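Long-range contact in cell division control protein 73 (Saccharomyces cerevisiae, PDB 3V46), which serves as a subunit of the PAF1 complex in RNA polymerase II transcription elongation and histone modification, its C-terminal Ras-like domain promoting association with chromatin: residues A[48-60]-A[67-79]. Residues are numbered along the deposited sequence; the frame is centred on the assembly and turned at random.
Sequences PSVPNGLVNIEKN and PIRFIIVDNTRMF
E58 and R69 face each other in a non-hydrogen-bonded pair, their side chains running alongside each other with carboxylate and guanidinium planes 25° apart. R69 NE donates to E58 OE1 at 2.7 Å in a salt bridge; OE1 is met from above the carboxylate plane and lies off that of the guanidinium, with N-H...O bent to 137°. A chi1 of -178° swings E58 CG opposite the backbone N, and the extended chain lays OE2 on the P67 ring, 3.4 Å from its CB, while water 4 links OE2 to R69 NH2. Further along this face L54 CD2 sits across the I71 CG2 and V73 CG1 methyls, a strained 3.2 Å from each. On the other face V55 CG2 rests on I72 CB, I57 CD1 meets I72 CD1 at 3.5 Å, and the F70 ring turns its edge to K59 CB. Paired backbone bonds at V55–I72, I57–F70 and K59–I68 join strands 54-59 and 68-73 into an antiparallel hairpin at the margin of the Ras-like sheet, where 54-59 is an edge strand and 68-73 leads inward to 16-18. Helices 32-38 and 149-166 pack on the face of V55, I57 and F70, and K59 makes a cation-pi contact with W157. Beyond the paired strands, D74 N closes on G53 O (3.0 Å), and D74 OD1 lies 3.4 Å from G53 CA. That OD1 accepts a nearly straight bond from N75 ND2 (2.9 Å), and OD2 takes water 1, shared with V50 O; a leucine in place of D74 would probably cost the N75 amide its carboxylate acceptor, leaving ND2 to water 2, and lose the water link to the 50-53 turn. N75 OD1 in turn accepts from R77 N in an Asx turn and lies over the centre of the R77 guanidinium, 3.3 Å above its plane.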
# COMPACT_ATOMS: atom_id res chain seq x y z
N PRO A 48 1.27 -15.92 10.20
CA PRO A 48 1.12 -16.89 9.12
C PRO A 48 1.34 -16.26 7.75
O PRO A 48 0.85 -15.15 7.48
CB PRO A 48 -0.34 -17.33 9.24
CG PRO A 48 -0.71 -17.07 10.65
CD PRO A 48 0.09 -15.88 11.09
N SER A 49 2.06 -16.95 6.88
CA SER A 49 2.21 -16.49 5.51
C SER A 49 0.85 -16.60 4.80
O SER A 49 -0.04 -17.33 5.24
CB SER A 49 3.29 -17.28 4.78
OG SER A 49 2.93 -18.64 4.67
N VAL A 50 0.70 -15.84 3.72
CA VAL A 50 -0.52 -15.82 2.93
C VAL A 50 -0.20 -16.51 1.60
O VAL A 50 0.33 -15.90 0.69
CB VAL A 50 -0.97 -14.36 2.69
CG1 VAL A 50 -2.31 -14.30 1.97
CG2 VAL A 50 -1.06 -13.60 4.02
N PRO A 51 -0.46 -17.82 1.51
CA PRO A 51 -0.02 -18.63 0.36
C PRO A 51 -0.25 -18.02 -1.03
O PRO A 51 0.66 -18.09 -1.87
CB PRO A 51 -0.83 -19.92 0.53
CG PRO A 51 -0.99 -20.05 2.00
CD PRO A 51 -1.12 -18.65 2.54
N ASN A 52 -1.42 -17.45 -1.28
CA ASN A 52 -1.72 -16.89 -2.60
C ASN A 52 -1.31 -15.41 -2.75
O ASN A 52 -1.47 -14.82 -3.81
CB ASN A 52 -3.21 -17.05 -2.92
CG ASN A 52 -4.11 -16.42 -1.87
OD1 ASN A 52 -3.65 -15.90 -0.85
ND2 ASN A 52 -5.42 -16.47 -2.13
N GLY A 53 -0.80 -14.83 -1.68
CA GLY A 53 -0.34 -13.45 -1.73
C GLY A 53 -1.45 -12.42 -1.86
O GLY A 53 -1.20 -11.29 -2.26
N LEU A 54 -2.67 -12.81 -1.52
CA LEU A 54 -3.81 -11.94 -1.70
C LEU A 54 -4.61 -11.82 -0.41
O LEU A 54 -4.94 -12.84 0.22
CB LEU A 54 -4.72 -12.51 -2.81
CG LEU A 54 -6.09 -11.86 -3.03
CD1 LEU A 54 -7.05 -12.11 -1.88
CD2 LEU A 54 -5.95 -10.39 -3.28
N VAL A 55 -4.91 -10.59 -0.02
CA VAL A 55 -5.88 -10.35 1.03
C VAL A 55 -6.92 -9.34 0.60
O VAL A 55 -6.71 -8.52 -0.29
CB VAL A 55 -5.24 -9.91 2.34
CG1 VAL A 55 -4.22 -10.93 2.81
CG2 VAL A 55 -4.60 -8.56 2.20
N ASN A 56 -8.08 -9.43 1.22
CA ASN A 56 -9.16 -8.51 0.94
C ASN A 56 -9.46 -7.69 2.19
O ASN A 56 -9.43 -8.22 3.30
CB ASN A 56 -10.41 -9.28 0.53
CG ASN A 56 -10.18 -10.13 -0.69
OD1 ASN A 56 -10.25 -9.64 -1.82
ND2 ASN A 56 -9.88 -11.40 -0.48
N ILE A 57 -9.74 -6.41 1.99
CA ILE A 57 -10.15 -5.53 3.06
C ILE A 57 -11.30 -4.66 2.57
O ILE A 57 -11.20 -4.04 1.51
CB ILE A 57 -8.99 -4.61 3.53
CG1 ILE A 57 -7.89 -5.43 4.21
CG2 ILE A 57 -9.49 -3.55 4.49
CD1 ILE A 57 -6.73 -4.58 4.73
N GLU A 58 -12.39 -4.62 3.33
CA GLU A 58 -13.48 -3.73 3.02
C GLU A 58 -13.40 -2.53 3.95
O GLU A 58 -13.14 -2.68 5.15
CB GLU A 58 -14.82 -4.45 3.19
CG GLU A 58 -16.02 -3.61 2.83
CD GLU A 58 -17.28 -4.43 2.54
OE1 GLU A 58 -17.20 -5.52 1.94
OE2 GLU A 58 -18.35 -3.97 2.92
N LYS A 59 -13.60 -1.34 3.39
CA LYS A 59 -13.55 -0.10 4.14
C LYS A 59 -14.78 0.74 3.90
O LYS A 59 -15.18 0.98 2.76
CB LYS A 59 -12.30 0.70 3.74
CG LYS A 59 -12.17 2.06 4.44
CD LYS A 59 -11.87 1.89 5.92
CE LYS A 59 -11.60 3.23 6.59
NZ LYS A 59 -11.44 3.08 8.05
N ASN A 60 -15.39 1.20 4.98
CA ASN A 60 -16.46 2.18 4.90
C ASN A 60 -15.84 3.56 5.13
O ASN A 60 -15.44 3.89 6.25
CB ASN A 60 -17.54 1.87 5.94
CG ASN A 60 -18.79 2.71 5.74
OD1 ASN A 60 -19.04 3.65 6.49
ND2 ASN A 60 -19.57 2.38 4.71
N PRO A 67 -19.51 1.01 0.53
CA PRO A 67 -18.25 0.45 1.02
C PRO A 67 -17.33 0.08 -0.15
O PRO A 67 -17.80 -0.29 -1.22
CB PRO A 67 -18.66 -0.82 1.78
CG PRO A 67 -20.16 -0.78 1.88
CD PRO A 67 -20.67 0.13 0.80
N ILE A 68 -16.02 0.19 0.07
CA ILE A 68 -15.05 -0.13 -0.97
C ILE A 68 -14.31 -1.39 -0.55
O ILE A 68 -13.89 -1.52 0.60
CB ILE A 68 -14.04 1.02 -1.16
CG1 ILE A 68 -14.74 2.31 -1.61
CG2 ILE A 68 -12.96 0.63 -2.18
CD1 ILE A 68 -15.56 2.18 -2.88
N ARG A 69 -14.18 -2.34 -1.47
CA ARG A 69 -13.47 -3.58 -1.21
C ARG A 69 -12.17 -3.53 -1.98
O ARG A 69 -12.17 -3.41 -3.21
CB ARG A 69 -14.29 -4.78 -1.66
CG ARG A 69 -15.58 -5.00 -0.88
CD ARG A 69 -16.29 -6.27 -1.32
NE ARG A 69 -17.56 -6.45 -0.61
CZ ARG A 69 -18.45 -7.39 -0.89
NH1 ARG A 69 -18.22 -8.25 -1.88
NH2 ARG A 69 -19.58 -7.47 -0.20
N PHE A 70 -11.08 -3.60 -1.24
CA PHE A 70 -9.74 -3.62 -1.82
C PHE A 70 -9.22 -5.02 -2.02
O PHE A 70 -9.38 -5.89 -1.17
CB PHE A 70 -8.76 -2.86 -0.93
CG PHE A 70 -9.07 -1.41 -0.79
CD1 PHE A 70 -8.58 -0.49 -1.71
CD2 PHE A 70 -9.85 -0.95 0.27
CE1 PHE A 70 -8.87 0.86 -1.58
CE2 PHE A 70 -10.13 0.39 0.39
CZ PHE A 70 -9.65 1.30 -0.53
N ILE A 71 -8.57 -5.21 -3.16
CA ILE A 71 -7.77 -6.40 -3.41
C ILE A 71 -6.32 -5.99 -3.16
O ILE A 71 -5.82 -5.07 -3.80
CB ILE A 71 -7.94 -6.85 -4.86
CG1 ILE A 71 -9.41 -7.21 -5.12
CG2 ILE A 71 -7.03 -8.02 -5.17
CD1 ILE A 71 -9.74 -7.35 -6.58
N ILE A 72 -5.67 -6.66 -2.23
CA ILE A 72 -4.31 -6.30 -1.82
C ILE A 72 -3.41 -7.48 -2.14
O ILE A 72 -3.60 -8.57 -1.62
CB ILE A 72 -4.26 -5.97 -0.32
CG1 ILE A 72 -5.29 -4.89 0.01
CG2 ILE A 72 -2.84 -5.54 0.08
CD1 ILE A 72 -5.38 -4.51 1.46
N VAL A 73 -2.47 -7.27 -3.04
CA VAL A 73 -1.69 -8.38 -3.57
C VAL A 73 -0.21 -8.10 -3.51
O VAL A 73 0.22 -6.96 -3.67
CB VAL A 73 -2.08 -8.72 -5.02
CG1 VAL A 73 -3.42 -9.42 -5.05
CG2 VAL A 73 -2.10 -7.48 -5.91
N ASP A 74 0.58 -9.16 -3.33
CA ASP A 74 2.04 -9.05 -3.26
C ASP A 74 2.73 -9.41 -4.56
O ASP A 74 3.95 -9.56 -4.60
CB ASP A 74 2.61 -9.86 -2.09
CG ASP A 74 2.57 -11.38 -2.31
OD1 ASP A 74 2.13 -11.84 -3.38
OD2 ASP A 74 3.01 -12.12 -1.41
N ASN A 75 1.95 -9.52 -5.63
CA ASN A 75 2.44 -9.98 -6.92
C ASN A 75 1.51 -9.46 -8.01
O ASN A 75 0.48 -8.86 -7.73
CB ASN A 75 2.45 -11.50 -6.95
CG ASN A 75 1.05 -12.08 -6.90
OD1 ASN A 75 0.43 -12.34 -7.94
ND2 ASN A 75 0.53 -12.25 -5.71
N THR A 76 1.86 -9.68 -9.27
CA THR A 76 1.05 -9.17 -10.36
C THR A 76 0.51 -10.27 -11.27
O THR A 76 0.21 -10.02 -12.43
CB THR A 76 1.84 -8.16 -11.23
OG1 THR A 76 3.02 -8.77 -11.74
CG2 THR A 76 2.23 -6.93 -10.40
N ARG A 77 0.37 -11.48 -10.73
CA ARG A 77 -0.14 -12.60 -11.51
C ARG A 77 -1.59 -12.39 -11.97
O ARG A 77 -2.00 -12.92 -13.00
CB ARG A 77 -0.03 -13.91 -10.72
CG ARG A 77 1.41 -14.28 -10.34
CD ARG A 77 1.50 -15.68 -9.72
NE ARG A 77 0.73 -15.79 -8.48
CZ ARG A 77 1.19 -15.46 -7.28
NH1 ARG A 77 0.41 -15.59 -6.21
NH2 ARG A 77 2.43 -15.01 -7.14
N MET A 78 -2.36 -11.62 -11.22
CA MET A 78 -3.77 -11.39 -11.53
C MET A 78 -3.96 -10.47 -12.72
O MET A 78 -5.06 -10.33 -13.23
CB MET A 78 -4.51 -10.79 -10.33
CG MET A 78 -4.20 -9.31 -10.08
SD MET A 78 -5.22 -8.59 -8.77
CE MET A 78 -6.79 -8.37 -9.61
N PHE A 79 -2.87 -9.84 -13.17
CA PHE A 79 -2.96 -8.80 -14.18
C PHE A 79 -2.88 -9.39 -15.58
O PHE A 79 -1.90 -9.22 -16.30
CB PHE A 79 -1.85 -7.77 -13.97
CG PHE A 79 -2.04 -6.93 -12.74
CD1 PHE A 79 -1.68 -7.40 -11.49
CD2 PHE A 79 -2.60 -5.67 -12.83
CE1 PHE A 79 -1.87 -6.62 -10.37
CE2 PHE A 79 -2.78 -4.90 -11.72
CZ PHE A 79 -2.42 -5.38 -10.48
O HOH W 1 2.80 -14.74 -0.94
O HOH W 2 -2.41 -13.16 -5.61
O HOH W 3 -11.90 -7.43 -1.51
O HOH W 4 -20.10 -4.64 0.69